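Local coordinates for protein fimbrin (PDB 1RT8) that binds and crosslinks actin filaments, and takes part in cell polarity, cytokinesis, mating and spore formation, at residues L207-P212 with N228-L232; A222-L226 with L238-V244; L316-Y320 with Y354-G359. All blocks are in the same frame, centred on the assembly; numbering follows the deposited sequence.

Interaction 1: residues L207-P212 with N228-L232; sequences LCSRAP and NAEKL
Cys-208 and Asn-228 make the close-packed half of this contact, where the loop after helix 194-203 lies against the C-terminal end of helix 218-230 in the second calponin-homology domain. The Cys-208 thiol, SG beside its own backbone N (chi1 -51°), turns to the end of the helix, 3.3 Å from Asn-228 O and 3.8 Å from Asn-228 CB. The Asn-228 carboxamide lies over Cys-208 CB, and its ND2 comes within 3.7 Å of Pro-212 CG. With an alanine here, the carboxamide would be gone, which would probably open a gap over Cys-208 CB and leave Pro-212 CG without this neighbour. Leu-232, buried against Leu-258 of helix 248-261, brings CD2 to 4.1 Å from Leu-207 CD2.

The solvent side is looser. Leu-207 and the extended Lys-231 chain run antiparallel alongside one another, Leu-207 CB lying 3.8 Å from Lys-231 CD. The ammonium then meets the loop backbone: Lys-231 NZ donates to Leu-207 O at 2.9 Å, almost in line with the carbonyl (162°). The one hydrogen bond joining the segments thus runs from a charged side chain to an uncharged carbonyl among exposed residues, so it probably contributes less than the packing of the buried thiol and Leu-232.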
ATOM      1  N   LEU A 207      17.395  -3.293  32.321  1.00 53.83           N
ATOM      2  CA  LEU A 207      16.857  -1.950  32.548  1.00 52.19           C
ATOM      3  C   LEU A 207      15.388  -1.960  32.937  1.00 50.91           C
ATOM      4  O   LEU A 207      14.899  -1.016  33.552  1.00 50.10           O
ATOM      5  CB  LEU A 207      17.014  -1.083  31.293  1.00 53.02           C
ATOM      6  CG  LEU A 207      18.396  -0.880  30.672  1.00 53.92           C
ATOM      7  CD1 LEU A 207      18.892  -2.182  30.068  1.00 54.46           C
ATOM      8  CD2 LEU A 207      18.306   0.193  29.597  1.00 54.36           C
ATOM      9  N   CYS A 208      14.683  -3.023  32.571  1.00 50.29           N
ATOM     10  CA  CYS A 208      13.259  -3.127  32.871  1.00 48.92           C
ATOM     11  C   CYS A 208      12.943  -4.339  33.738  1.00 47.78           C
ATOM     12  O   CYS A 208      13.251  -5.475  33.376  1.00 47.28           O
ATOM     13  CB  CYS A 208      12.467  -3.200  31.565  1.00 49.52           C
ATOM     14  SG  CYS A 208      12.884  -1.877  30.394  1.00 49.22           S
ATOM     15  N   SER A 209      12.322  -4.080  34.884  1.00 46.98           N
ATOM     16  CA  SER A 209      11.960  -5.127  35.832  1.00 46.16           C
ATOM     17  C   SER A 209      10.460  -5.400  35.792  1.00 44.82           C
ATOM     18  O   SER A 209       9.718  -4.734  35.068  1.00 44.31           O
ATOM     19  CB  SER A 209      12.363  -4.702  37.245  1.00 46.71           C
ATOM     20  OG  SER A 209      11.981  -5.673  38.202  1.00 51.05           O
ATOM     21  N   ARG A 210      10.018  -6.382  36.576  1.00 43.17           N
ATOM     22  CA  ARG A 210       8.604  -6.731  36.635  1.00 41.47           C
ATOM     23  C   ARG A 210       7.915  -6.010  37.791  1.00 41.35           C
ATOM     24  O   ARG A 210       6.773  -6.319  38.136  1.00 41.39           O
ATOM     25  CB  ARG A 210       8.421  -8.251  36.779  1.00 40.43           C
ATOM     26  CG  ARG A 210       8.762  -9.071  35.524  1.00 39.57           C
ATOM     27  CD  ARG A 210       8.308 -10.537  35.667  1.00 38.79           C
ATOM     28  NE  ARG A 210       8.560 -11.329  34.461  1.00 37.38           N
ATOM     29  CZ  ARG A 210       8.123 -12.574  34.265  1.00 38.18           C
ATOM     30  NH1 ARG A 210       7.408 -13.191  35.190  1.00 36.84           N
ATOM     31  NH2 ARG A 210       8.396 -13.209  33.132  1.00 36.94           N
ATOM     32  N   ALA A 211       8.602  -5.035  38.378  1.00 40.72           N
ATOM     33  CA  ALA A 211       8.048  -4.277  39.499  1.00 40.34           C
ATOM     34  C   ALA A 211       6.686  -3.631  39.199  1.00 40.21           C
ATOM     35  O   ALA A 211       5.816  -3.589  40.065  1.00 39.89           O
ATOM     36  CB  ALA A 211       9.045  -3.208  39.950  1.00 41.44           C
ATOM     37  N   PRO A 212       6.487  -3.110  37.974  1.00 39.05           N
ATOM     38  CA  PRO A 212       5.193  -2.490  37.666  1.00 37.43           C
ATOM     39  C   PRO A 212       4.017  -3.443  37.901  1.00 35.06           C
ATOM     40  O   PRO A 212       2.897  -3.016  38.185  1.00 34.38           O
ATOM     41  CB  PRO A 212       5.341  -2.098  36.197  1.00 37.23           C
ATOM     42  CG  PRO A 212       6.802  -1.788  36.095  1.00 38.81           C
ATOM     43  CD  PRO A 212       7.428  -2.930  36.855  1.00 38.22           C
ATOM     44  N   ASN A 228       9.723   2.788  31.538  1.00 40.83           N
ATOM     45  CA  ASN A 228      10.629   1.676  31.247  1.00 40.55           C
ATOM     46  C   ASN A 228      10.892   1.639  29.748  1.00 41.46           C
ATOM     47  O   ASN A 228      11.884   1.064  29.292  1.00 41.94           O
ATOM     48  CB  ASN A 228      10.025   0.330  31.669  1.00 40.45           C
ATOM     49  CG  ASN A 228      10.366  -0.045  33.100  1.00 40.06           C
ATOM     50  OD1 ASN A 228      11.477   0.214  33.576  1.00 38.78           O
ATOM     51  ND2 ASN A 228       9.418  -0.677  33.786  1.00 37.46           N
ATOM     52  N   ALA A 229       9.987   2.246  28.986  1.00 40.96           N
ATOM     53  CA  ALA A 229      10.117   2.293  27.536  1.00 41.81           C
ATOM     54  C   ALA A 229      11.197   3.297  27.142  1.00 42.14           C
ATOM     55  O   ALA A 229      11.943   3.071  26.191  1.00 41.18           O
ATOM     56  CB  ALA A 229       8.778   2.678  26.900  1.00 39.02           C
ATOM     57  N   GLU A 230      11.287   4.397  27.885  1.00 44.51           N
ATOM     58  CA  GLU A 230      12.278   5.431  27.596  1.00 47.14           C
ATOM     59  C   GLU A 230      13.706   4.929  27.770  1.00 47.77           C
ATOM     60  O   GLU A 230      14.630   5.435  27.135  1.00 48.26           O
ATOM     61  CB  GLU A 230      12.042   6.661  28.483  1.00 48.44           C
ATOM     62  CG  GLU A 230      10.884   7.530  28.009  1.00 50.00           C
ATOM     63  CD  GLU A 230      10.565   8.686  28.948  1.00 52.11           C
ATOM     64  OE1 GLU A 230      10.052   8.439  30.064  1.00 50.98           O
ATOM     65  OE2 GLU A 230      10.825   9.850  28.563  1.00 53.05           O
ATOM     66  N   LYS A 231      13.889   3.929  28.626  1.00 48.39           N
ATOM     67  CA  LYS A 231      15.221   3.379  28.847  1.00 47.43           C
ATOM     68  C   LYS A 231      15.749   2.751  27.556  1.00 47.31           C
ATOM     69  O   LYS A 231      16.958   2.638  27.358  1.00 46.49           O
ATOM     70  CB  LYS A 231      15.190   2.340  29.971  1.00 46.56           C
ATOM     71  CG  LYS A 231      14.754   2.903  31.317  1.00 45.05           C
ATOM     72  CD  LYS A 231      14.903   1.876  32.433  1.00 46.15           C
ATOM     73  CE  LYS A 231      14.368   2.411  33.760  1.00 45.85           C
ATOM     74  NZ  LYS A 231      14.623   1.485  34.911  1.00 44.55           N
ATOM     75  N   LEU A 232      14.835   2.358  26.675  1.00 46.40           N
ATOM     76  CA  LEU A 232      15.214   1.748  25.403  1.00 45.74           C
ATOM     77  C   LEU A 232      14.960   2.745  24.274  1.00 44.87           C
ATOM     78  O   LEU A 232      15.125   2.424  23.096  1.00 43.24           O
ATOM     79  CB  LEU A 232      14.387   0.482  25.160  1.00 46.73           C
ATOM     80  CG  LEU A 232      14.184  -0.461  26.352  1.00 48.04           C
ATOM     81  CD1 LEU A 232      13.258  -1.598  25.949  1.00 47.51           C
ATOM     82  CD2 LEU A 232      15.527  -1.003  26.828  1.00 49.02           C
TER

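Interaction 2: residues A222-L226 with L238-V244; sequences AEQVL and LTPTAMV
Ala-222 meets Pro-240 and Met-243 where helix 218-230 packs against the short helix 240-244 of the second calponin-homology domain. The axes of segments 222-226 and 240-244 approach to 9.3 Å at a crossing angle of 115°.

Apolar packing carries the interface. Ala-222 CB sits 3.5 Å from Met-243 SD and also touches Pro-240 CB and a methyl of Val-244. With its CG anti to the backbone N (chi1 180°), Met-243 runs straight out to the sulfur and then bends at chi3 (-67°), which carries CE to 3.8 Å from Val-225 CG1. Leu-226 passes Met-243 in the opposite direction, and its CD1 lodges against the turn into the short helix, 3.3 Å from Leu-238 O and 3.5 Å from Pro-240 CD.

Among polar groups, Glu-223 lies at the margin, alongside the proline ring, OE1 3.1 Å from Pro-240 CG, while its carboxylate forms a salt bridge with Arg-235. Thr-239, its side chain turned from helix 218-230, is the N-cap of helix 240-244: its OG1 accepts from Ala-242 N at 3.0 Å, and it is also hydrogen-bonded to Glu-12 of helix 11-25.

Between the helices, then, the chemistry is that of methyls, a thioether and a proline ring, so cohesion comes from shape and burial.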
ATOM      1  N   ALA A 222       0.698   2.041  33.904  1.00 30.45           N
ATOM      2  CA  ALA A 222       0.874   2.408  32.502  1.00 31.57           C
ATOM      3  C   ALA A 222       1.987   3.435  32.351  1.00 33.44           C
ATOM      4  O   ALA A 222       2.761   3.386  31.399  1.00 33.92           O
ATOM      5  CB  ALA A 222      -0.423   2.973  31.941  1.00 31.45           C
ATOM      6  N   GLU A 223       2.051   4.372  33.293  1.00 34.24           N
ATOM      7  CA  GLU A 223       3.075   5.408  33.266  1.00 36.07           C
ATOM      8  C   GLU A 223       4.442   4.798  33.539  1.00 36.34           C
ATOM      9  O   GLU A 223       5.430   5.156  32.900  1.00 37.11           O
ATOM     10  CB  GLU A 223       2.764   6.483  34.307  1.00 38.12           C
ATOM     11  CG  GLU A 223       3.854   7.525  34.469  1.00 42.04           C
ATOM     12  CD  GLU A 223       4.201   8.220  33.167  1.00 43.32           C
ATOM     13  OE1 GLU A 223       3.273   8.722  32.495  1.00 45.18           O
ATOM     14  OE2 GLU A 223       5.403   8.273  32.823  1.00 44.77           O
ATOM     15  N   GLN A 224       4.491   3.871  34.488  1.00 35.77           N
ATOM     16  CA  GLN A 224       5.735   3.209  34.839  1.00 34.46           C
ATOM     17  C   GLN A 224       6.230   2.385  33.664  1.00 33.96           C
ATOM     18  O   GLN A 224       7.433   2.300  33.428  1.00 33.94           O
ATOM     19  CB  GLN A 224       5.539   2.307  36.069  1.00 36.13           C
ATOM     20  CG  GLN A 224       5.508   3.069  37.388  1.00 37.99           C
ATOM     21  CD  GLN A 224       5.009   2.239  38.568  1.00 39.51           C
ATOM     22  OE1 GLN A 224       5.161   1.018  38.602  1.00 40.16           O
ATOM     23  NE2 GLN A 224       4.427   2.913  39.553  1.00 41.42           N
ATOM     24  N   VAL A 225       5.302   1.784  32.923  1.00 33.45           N
ATOM     25  CA  VAL A 225       5.666   0.972  31.764  1.00 32.82           C
ATOM     26  C   VAL A 225       6.310   1.839  30.697  1.00 34.38           C
ATOM     27  O   VAL A 225       7.292   1.436  30.063  1.00 34.01           O
ATOM     28  CB  VAL A 225       4.429   0.277  31.123  1.00 34.11           C
ATOM     29  CG1 VAL A 225       4.750  -0.156  29.681  1.00 31.77           C
ATOM     30  CG2 VAL A 225       4.025  -0.940  31.952  1.00 32.13           C
ATOM     31  N   LEU A 226       5.743   3.023  30.489  1.00 33.64           N
ATOM     32  CA  LEU A 226       6.259   3.930  29.479  1.00 36.13           C
ATOM     33  C   LEU A 226       7.584   4.540  29.914  1.00 38.32           C
ATOM     34  O   LEU A 226       8.382   4.951  29.071  1.00 38.79           O
ATOM     35  CB  LEU A 226       5.232   5.019  29.163  1.00 33.11           C
ATOM     36  CG  LEU A 226       3.985   4.491  28.445  1.00 30.69           C
ATOM     37  CD1 LEU A 226       2.983   5.623  28.222  1.00 28.00           C
ATOM     38  CD2 LEU A 226       4.389   3.861  27.125  1.00 27.89           C
ATOM     39  N   LEU A 238       2.498   5.981  22.314  1.00 38.51           N
ATOM     40  CA  LEU A 238       1.620   5.611  23.427  1.00 37.90           C
ATOM     41  C   LEU A 238       1.696   6.454  24.700  1.00 38.13           C
ATOM     42  O   LEU A 238       2.776   6.806  25.165  1.00 39.37           O
ATOM     43  CB  LEU A 238       1.876   4.145  23.785  1.00 35.42           C
ATOM     44  CG  LEU A 238       0.858   3.394  24.645  1.00 34.30           C
ATOM     45  CD1 LEU A 238      -0.492   3.367  23.942  1.00 30.76           C
ATOM     46  CD2 LEU A 238       1.363   1.973  24.893  1.00 32.07           C
ATOM     47  N   THR A 239       0.530   6.760  25.259  1.00 37.28           N
ATOM     48  CA  THR A 239       0.443   7.520  26.498  1.00 37.43           C
ATOM     49  C   THR A 239      -0.248   6.633  27.534  1.00 37.79           C
ATOM     50  O   THR A 239      -0.934   5.670  27.182  1.00 37.63           O
ATOM     51  CB  THR A 239      -0.403   8.791  26.330  1.00 37.57           C
ATOM     52  OG1 THR A 239      -1.742   8.426  25.970  1.00 35.20           O
ATOM     53  CG2 THR A 239       0.202   9.699  25.263  1.00 38.03           C
ATOM     54  N   PRO A 240      -0.084   6.950  28.824  1.00 38.28           N
ATOM     55  CA  PRO A 240      -0.716   6.146  29.874  1.00 38.86           C
ATOM     56  C   PRO A 240      -2.209   5.971  29.643  1.00 38.66           C
ATOM     57  O   PRO A 240      -2.738   4.869  29.769  1.00 38.16           O
ATOM     58  CB  PRO A 240      -0.421   6.942  31.138  1.00 40.08           C
ATOM     59  CG  PRO A 240       0.912   7.566  30.828  1.00 39.93           C
ATOM     60  CD  PRO A 240       0.699   8.053  29.410  1.00 39.23           C
ATOM     61  N   THR A 241      -2.880   7.064  29.292  1.00 38.54           N
ATOM     62  CA  THR A 241      -4.319   7.046  29.045  1.00 38.44           C
ATOM     63  C   THR A 241      -4.682   6.283  27.768  1.00 37.73           C
ATOM     64  O   THR A 241      -5.697   5.586  27.726  1.00 37.48           O
ATOM     65  CB  THR A 241      -4.888   8.489  28.961  1.00 40.01           C
ATOM     66  OG1 THR A 241      -4.037   9.291  28.132  1.00 39.98           O
ATOM     67  CG2 THR A 241      -4.980   9.117  30.351  1.00 40.13           C
ATOM     68  N   ALA A 242      -3.856   6.405  26.732  1.00 36.30           N
ATOM     69  CA  ALA A 242      -4.119   5.700  25.479  1.00 34.63           C
ATOM     70  C   ALA A 242      -3.908   4.201  25.686  1.00 33.73           C
ATOM     71  O   ALA A 242      -4.550   3.375  25.038  1.00 32.72           O
ATOM     72  CB  ALA A 242      -3.198   6.214  24.373  1.00 34.65           C
ATOM     73  N   MET A 243      -3.003   3.857  26.594  1.00 33.17           N
ATOM     74  CA  MET A 243      -2.726   2.459  26.890  1.00 34.34           C
ATOM     75  C   MET A 243      -3.919   1.815  27.578  1.00 35.01           C
ATOM     76  O   MET A 243      -4.423   0.780  27.135  1.00 34.45           O
ATOM     77  CB  MET A 243      -1.514   2.316  27.810  1.00 31.10           C
ATOM     78  CG  MET A 243      -1.211   0.859  28.134  1.00 30.05           C
ATOM     79  SD  MET A 243       0.097   0.617  29.349  1.00 30.05           S
ATOM     80  CE  MET A 243       1.473   1.191  28.447  1.00 24.70           C
ATOM     81  N   VAL A 244      -4.349   2.432  28.674  1.00 35.81           N
ATOM     82  CA  VAL A 244      -5.477   1.936  29.454  1.00 35.86           C
ATOM     83  C   VAL A 244      -6.762   1.955  28.636  1.00 35.44           C
ATOM     84  O   VAL A 244      -7.657   1.136  28.853  1.00 34.04           O
ATOM     85  CB  VAL A 244      -5.671   2.783  30.727  1.00 36.53           C
ATOM     86  CG1 VAL A 244      -6.936   2.365  31.453  1.00 38.40           C
ATOM     87  CG2 VAL A 244      -4.468   2.613  31.637  1.00 35.92           C
TER

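Interaction 3: residues L316-Y320 with Y354-G359; sequences LLQAY and YAVDLG
Tyr-320 is swung across to Ala-355 and Leu-358 by a chi1 of -82°, which sets CG beside its backbone N, and Leu-317, at -69°, likewise sends CD2 to the facing helix. These are two helices of the third calponin-homology domain, an all-helical fold; the segments on helices 314-323 and 345-361 run roughly parallel, 31° apart.

Leu-317 CD2 packs against Ala-355, Tyr-354 and Leu-358: it lies 3.8 Å from Ala-355 CA and 3.9 Å from Leu-358 CD1. That Leu-358 methyl also rests over one face of the Tyr-354 ring, toward its rim, and the Tyr-354 hydroxyl is bonded away from here, to Asn-329 N. Leu-316 touches Ala-355 more lightly through CB, and also packs on Leu-385 and Val-386 of helix 379-397.

Leu-358 CB stands over the centre of one face of the Tyr-320 ring in a CH-pi contact, 4.0 Å from the centroid; Tyr-320 CE1 also lies 4.1 Å from Ala-355 CB. A beta carbon at Gly-359 would probably collide with the Tyr-320 hydroxyl, whose OH lies 3.2 Å from Gly-359 CA. At the end of the ring, Tyr-320 OH gives a weak hydrogen bond to Ala-355 O at 2.7 Å, a carbonyl that also accepts from Gly-359 N.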
ATOM      1  N   LEU A 316     -11.354 -14.711  -6.681  1.00 25.34           N
ATOM      2  CA  LEU A 316     -11.621 -14.488  -8.098  1.00 25.98           C
ATOM      3  C   LEU A 316     -13.105 -14.210  -8.355  1.00 27.24           C
ATOM      4  O   LEU A 316     -13.459 -13.298  -9.113  1.00 26.84           O
ATOM      5  CB  LEU A 316     -11.159 -15.701  -8.920  1.00 24.52           C
ATOM      6  CG  LEU A 316      -9.630 -15.856  -9.048  1.00 24.74           C
ATOM      7  CD1 LEU A 316      -9.269 -17.203  -9.646  1.00 21.55           C
ATOM      8  CD2 LEU A 316      -9.088 -14.741  -9.919  1.00 24.89           C
ATOM      9  N   LEU A 317     -13.971 -14.995  -7.719  1.00 26.50           N
ATOM     10  CA  LEU A 317     -15.401 -14.824  -7.892  1.00 25.32           C
ATOM     11  C   LEU A 317     -15.847 -13.449  -7.403  1.00 24.66           C
ATOM     12  O   LEU A 317     -16.696 -12.814  -8.026  1.00 24.00           O
ATOM     13  CB  LEU A 317     -16.154 -15.947  -7.178  1.00 24.15           C
ATOM     14  CG  LEU A 317     -15.950 -17.309  -7.860  1.00 26.15           C
ATOM     15  CD1 LEU A 317     -16.595 -18.423  -7.050  1.00 27.27           C
ATOM     16  CD2 LEU A 317     -16.524 -17.265  -9.265  1.00 25.75           C
ATOM     17  N   GLN A 318     -15.271 -12.978  -6.305  1.00 24.75           N
ATOM     18  CA  GLN A 318     -15.625 -11.655  -5.797  1.00 26.01           C
ATOM     19  C   GLN A 318     -15.224 -10.585  -6.808  1.00 27.78           C
ATOM     20  O   GLN A 318     -15.983  -9.652  -7.060  1.00 27.49           O
ATOM     21  CB  GLN A 318     -14.931 -11.369  -4.473  1.00 25.83           C
ATOM     22  CG  GLN A 318     -15.484 -12.145  -3.294  1.00 27.11           C
ATOM     23  CD  GLN A 318     -14.659 -11.918  -2.045  1.00 27.35           C
ATOM     24  OE1 GLN A 318     -14.503 -10.786  -1.584  1.00 29.00           O
ATOM     25  NE2 GLN A 318     -14.118 -12.995  -1.493  1.00 28.34           N
ATOM     26  N   ALA A 319     -14.031 -10.735  -7.384  1.00 26.79           N
ATOM     27  CA  ALA A 319     -13.516  -9.792  -8.369  1.00 27.12           C
ATOM     28  C   ALA A 319     -14.491  -9.653  -9.532  1.00 28.02           C
ATOM     29  O   ALA A 319     -14.819  -8.530  -9.933  1.00 27.18           O
ATOM     30  CB  ALA A 319     -12.141 -10.252  -8.882  1.00 27.05           C
ATOM     31  N   TYR A 320     -14.956 -10.786 -10.067  1.00 26.26           N
ATOM     32  CA  TYR A 320     -15.911 -10.767 -11.178  1.00 29.93           C
ATOM     33  C   TYR A 320     -17.122  -9.912 -10.842  1.00 30.70           C
ATOM     34  O   TYR A 320     -17.587  -9.147 -11.674  1.00 31.63           O
ATOM     35  CB  TYR A 320     -16.422 -12.171 -11.525  1.00 28.01           C
ATOM     36  CG  TYR A 320     -15.516 -12.986 -12.419  1.00 30.16           C
ATOM     37  CD1 TYR A 320     -14.830 -14.096 -11.915  1.00 28.79           C
ATOM     38  CD2 TYR A 320     -15.324 -12.643 -13.765  1.00 28.75           C
ATOM     39  CE1 TYR A 320     -13.975 -14.842 -12.722  1.00 28.89           C
ATOM     40  CE2 TYR A 320     -14.460 -13.394 -14.584  1.00 29.26           C
ATOM     41  CZ  TYR A 320     -13.794 -14.490 -14.046  1.00 26.31           C
ATOM     42  OH  TYR A 320     -12.940 -15.237 -14.809  1.00 23.35           O
ATOM     43  N   TYR A 354     -15.972 -22.661 -12.041  1.00 28.12           N
ATOM     44  CA  TYR A 354     -16.985 -21.636 -12.258  1.00 28.62           C
ATOM     45  C   TYR A 354     -16.303 -20.310 -12.612  1.00 30.16           C
ATOM     46  O   TYR A 354     -16.713 -19.616 -13.541  1.00 30.18           O
ATOM     47  CB  TYR A 354     -17.840 -21.508 -10.990  1.00 29.28           C
ATOM     48  CG  TYR A 354     -19.026 -20.566 -11.079  1.00 30.39           C
ATOM     49  CD1 TYR A 354     -19.699 -20.352 -12.286  1.00 32.08           C
ATOM     50  CD2 TYR A 354     -19.493 -19.910  -9.945  1.00 31.37           C
ATOM     51  CE1 TYR A 354     -20.815 -19.494 -12.354  1.00 31.90           C
ATOM     52  CE2 TYR A 354     -20.595 -19.062 -10.001  1.00 32.69           C
ATOM     53  CZ  TYR A 354     -21.251 -18.856 -11.208  1.00 32.78           C
ATOM     54  OH  TYR A 354     -22.329 -17.991 -11.253  1.00 32.55           O
ATOM     55  N   ALA A 355     -15.244 -19.974 -11.881  1.00 28.43           N
ATOM     56  CA  ALA A 355     -14.515 -18.742 -12.135  1.00 28.55           C
ATOM     57  C   ALA A 355     -13.961 -18.719 -13.560  1.00 29.77           C
ATOM     58  O   ALA A 355     -14.012 -17.694 -14.237  1.00 29.02           O
ATOM     59  CB  ALA A 355     -13.382 -18.592 -11.130  1.00 26.00           C
ATOM     60  N   VAL A 356     -13.425 -19.850 -14.011  1.00 29.03           N
ATOM     61  CA  VAL A 356     -12.865 -19.948 -15.357  1.00 29.07           C
ATOM     62  C   VAL A 356     -13.940 -19.785 -16.432  1.00 29.55           C
ATOM     63  O   VAL A 356     -13.724 -19.089 -17.426  1.00 28.53           O
ATOM     64  CB  VAL A 356     -12.116 -21.289 -15.536  1.00 27.61           C
ATOM     65  CG1 VAL A 356     -11.794 -21.542 -17.004  1.00 28.53           C
ATOM     66  CG2 VAL A 356     -10.810 -21.238 -14.730  1.00 27.29           C
ATOM     67  N   ASP A 357     -15.100 -20.405 -16.223  1.00 29.82           N
ATOM     68  CA  ASP A 357     -16.195 -20.297 -17.182  1.00 28.43           C
ATOM     69  C   ASP A 357     -16.735 -18.866 -17.273  1.00 29.52           C
ATOM     70  O   ASP A 357     -17.071 -18.392 -18.360  1.00 30.67           O
ATOM     71  CB  ASP A 357     -17.326 -21.257 -16.817  1.00 30.39           C
ATOM     72  CG  ASP A 357     -17.042 -22.683 -17.248  1.00 30.19           C
ATOM     73  OD1 ASP A 357     -16.121 -22.894 -18.060  1.00 29.91           O
ATOM     74  OD2 ASP A 357     -17.751 -23.598 -16.785  1.00 35.90           O
ATOM     75  N   LEU A 358     -16.833 -18.181 -16.141  1.00 28.80           N
ATOM     76  CA  LEU A 358     -17.308 -16.798 -16.153  1.00 29.74           C
ATOM     77  C   LEU A 358     -16.341 -15.950 -16.962  1.00 30.01           C
ATOM     78  O   LEU A 358     -16.724 -14.933 -17.538  1.00 28.63           O
ATOM     79  CB  LEU A 358     -17.410 -16.247 -14.735  1.00 29.56           C
ATOM     80  CG  LEU A 358     -18.610 -16.740 -13.934  1.00 30.04           C
ATOM     81  CD1 LEU A 358     -18.477 -16.289 -12.495  1.00 27.04           C
ATOM     82  CD2 LEU A 358     -19.904 -16.204 -14.564  1.00 30.03           C
ATOM     83  N   GLY A 359     -15.081 -16.378 -16.993  1.00 29.66           N
ATOM     84  CA  GLY A 359     -14.066 -15.673 -17.750  1.00 28.27           C
ATOM     85  C   GLY A 359     -14.251 -15.961 -19.224  1.00 29.56           C
ATOM     86  O   GLY A 359     -14.159 -15.064 -20.064  1.00 27.35           O
TER

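How the interactions relate
Interactions 1 and 2 are neighbours within the second calponin-homology domain, their centres 13 Å apart. Both draw on helix 218-230: interaction 2 uses its middle and interaction 1 its C-terminal end. Their segments alternate along the chain, in the order 207-212, 222-226, 228-232, 238-244, and Pro-212 packs directly on Gln-224. One helix is thus fastened to the loop before it and to the short helix after it. Interaction 3 follows later in the chain, in the third domain, with centres about 54 and 49 Å from interactions 1 and 2 and on the opposite side of the molecule's centre. The contacts therefore sample both actin-binding regions, 7-267 and 268-513, each region holding two calponin-homology domains.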